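Local atomic coordinates of phenol hydroxylase component phN (Pseudomonas stutzeri, PDB entry 3U52), a protein that probably serves as the diiron-bearing subunit of a bacterial multicomponent monooxygenase that hydroxylates phenol with molecular oxygen. Residues D52-T57 and C131-I136. Residues are numbered along the deposited sequence; the frame is centred on the assembly and turned at random.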
loop_
_atom_site.group_PDB
_atom_site.type_symbol
_atom_site.label_atom_id
_atom_site.label_comp_id
_atom_site.label_asym_id
_atom_site.label_seq_id
_atom_site.Cartn_x
_atom_site.Cartn_y
_atom_site.Cartn_z
ATOM N N ASP A 52 -16.243 -13.699 26.115
ATOM C CA ASP A 52 -15.623 -12.667 25.251
ATOM C C ASP A 52 -15.767 -13.091 23.800
ATOM O O ASP A 52 -15.455 -14.217 23.463
ATOM C CB ASP A 52 -14.154 -12.421 25.629
ATOM C CG ASP A 52 -13.968 -12.153 27.148
ATOM O OD1 ASP A 52 -13.271 -12.946 27.809
ATOM O OD2 ASP A 52 -14.511 -11.182 27.696
ATOM N N PRO A 53 -16.338 -12.223 22.956
ATOM C CA PRO A 53 -16.531 -12.587 21.541
ATOM C C PRO A 53 -15.241 -12.607 20.731
ATOM O O PRO A 53 -15.210 -13.196 19.622
ATOM C CB PRO A 53 -17.506 -11.540 21.021
ATOM C CG PRO A 53 -17.334 -10.342 21.949
ATOM C CD PRO A 53 -16.919 -10.913 23.296
ATOM N N PHE A 54 -14.201 -11.965 21.262
ATOM C CA PHE A 54 -12.851 -11.974 20.683
ATOM C C PHE A 54 -11.938 -11.615 21.841
ATOM O O PHE A 54 -12.387 -10.970 22.800
ATOM C CB PHE A 54 -12.677 -10.935 19.553
ATOM C CG PHE A 54 -13.386 -9.622 19.805
ATOM C CD1 PHE A 54 -12.782 -8.607 20.535
ATOM C CD2 PHE A 54 -14.687 -9.419 19.331
ATOM C CE1 PHE A 54 -13.501 -7.378 20.781
ATOM C CE2 PHE A 54 -15.387 -8.240 19.583
ATOM C CZ PHE A 54 -14.768 -7.209 20.305
ATOM N N ARG A 55 -10.670 -12.026 21.747
ATOM C CA ARG A 55 -9.694 -11.818 22.820
ATOM C C ARG A 55 -8.451 -11.104 22.310
ATOM O O ARG A 55 -7.398 -11.721 22.166
ATOM C CB ARG A 55 -9.284 -13.141 23.471
ATOM C CG ARG A 55 -10.413 -13.897 24.133
ATOM C CD ARG A 55 -9.990 -15.238 24.703
ATOM N NE ARG A 55 -11.105 -15.797 25.489
ATOM C CZ ARG A 55 -12.106 -16.538 25.005
ATOM N NH1 ARG A 55 -13.066 -16.963 25.817
ATOM N NH2 ARG A 55 -12.164 -16.862 23.719
ATOM N N LEU A 56 -8.560 -9.800 22.105
ATOM C CA LEU A 56 -7.499 -8.990 21.556
ATOM C C LEU A 56 -7.010 -7.958 22.557
ATOM O O LEU A 56 -7.723 -6.993 22.873
ATOM C CB LEU A 56 -8.045 -8.213 20.367
ATOM C CG LEU A 56 -7.833 -8.617 18.922
ATOM C CD1 LEU A 56 -8.491 -7.493 18.113
ATOM C CD2 LEU A 56 -6.356 -8.716 18.582
ATOM N N THR A 57 -5.806 -8.116 23.053
ATOM C CA THR A 57 -5.304 -7.084 23.949
ATOM C C THR A 57 -4.933 -5.844 23.117
ATOM O O THR A 57 -4.917 -5.923 21.876
ATOM C CB THR A 57 -4.147 -7.588 24.799
ATOM O OG1 THR A 57 -3.159 -8.136 23.927
ATOM C CG2 THR A 57 -4.626 -8.640 25.786
ATOM N N CYS A 131 -17.634 -3.495 23.493
ATOM C CA CYS A 131 -18.335 -2.315 22.939
ATOM C C CYS A 131 -17.391 -1.200 22.577
ATOM O O CYS A 131 -17.591 -0.523 21.573
ATOM C CB CYS A 131 -19.414 -1.768 23.883
ATOM S SG CYS A 131 -20.800 -2.885 23.979
ATOM N N GLN A 132 -16.371 -0.990 23.403
ATOM C CA GLN A 132 -15.407 0.071 23.128
ATOM C C GLN A 132 -14.549 -0.265 21.906
ATOM O O GLN A 132 -14.150 0.621 21.172
ATOM C CB GLN A 132 -14.489 0.271 24.304
ATOM C CG GLN A 132 -15.166 0.935 25.523
ATOM C CD GLN A 132 -14.189 1.028 26.696
ATOM O OE1 GLN A 132 -12.974 0.814 26.536
ATOM N NE2 GLN A 132 -14.720 1.275 27.878
ATOM N N MET A 133 -14.170 -1.517 21.740
ATOM C CA MET A 133 -13.378 -1.885 20.556
ATOM C C MET A 133 -14.234 -1.730 19.299
ATOM O O MET A 133 -13.737 -1.237 18.284
ATOM C CB MET A 133 -12.853 -3.275 20.667
ATOM C CG MET A 133 -11.503 -3.373 19.956
ATOM S SD MET A 133 -10.751 -5.042 20.163
ATOM C CE MET A 133 -9.955 -4.751 21.769
ATOM N N GLN A 134 -15.537 -2.057 19.400
ATOM C CA GLN A 134 -16.458 -1.789 18.306
ATOM C C GLN A 134 -16.567 -0.269 18.014
ATOM O O GLN A 134 -16.455 0.164 16.869
ATOM C CB GLN A 134 -17.837 -2.427 18.554
ATOM C CG GLN A 134 -18.818 -2.010 17.514
ATOM C CD GLN A 134 -19.524 -3.147 16.856
ATOM O OE1 GLN A 134 -19.521 -4.280 17.346
ATOM N NE2 GLN A 134 -20.143 -2.853 15.704
ATOM N N ALA A 135 -16.691 0.544 19.056
ATOM C CA ALA A 135 -16.726 1.997 18.860
ATOM C C ALA A 135 -15.533 2.533 18.054
ATOM O O ALA A 135 -15.705 3.327 17.102
ATOM C CB ALA A 135 -16.795 2.710 20.230
ATOM N N ILE A 136 -14.323 2.140 18.423
ATOM C CA ILE A 136 -13.169 2.711 17.712
ATOM C C ILE A 136 -13.061 2.100 16.274
ATOM O O ILE A 136 -12.591 2.763 15.357
ATOM C CB ILE A 136 -11.872 2.625 18.547
ATOM C CG1 ILE A 136 -10.783 3.519 17.949
ATOM C CG2 ILE A 136 -11.443 1.177 18.603
ATOM C CD1 ILE A 136 -9.471 3.586 18.800
#
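A Met-aromatic contact joins the loop leading into helix 58-81 to the diiron-bearing helix 125-155: M133 reaches out from the helix and sets its sulfur between the side chains of F54 and L56. The sulfur SD of M133 lies 3.7 Å from CE1 of F54. From the ring centroid of F54 the same SD is 4.7 Å away, 59° off the ring normal, an oblique approach. The two side chains run past each other in opposite senses, whereas L56 crosses the methionine at about a right angle and brings its CD1 to 3.9 Å from SD. A bend at the last torsion of M133, chi3 -85°, carries the methyl CE on to the loop backbone, 3.4 Å from the carbonyl O of L56. With an alanine in place of this methionine, the F54 ring would probably lose its sulfur neighbour and L56 its apolar partner, leaving a gap between helix and loop. Q134, the next residue on the helix, donates a hydrogen bond from NE2 to OE1 of the iron ligand E138, and the F54 side chain lies about 10 Å from a bound iron ion. F54 also touches R235 of helix 220-250, while Y61 of helix 58-81 packs against both L56 and M133.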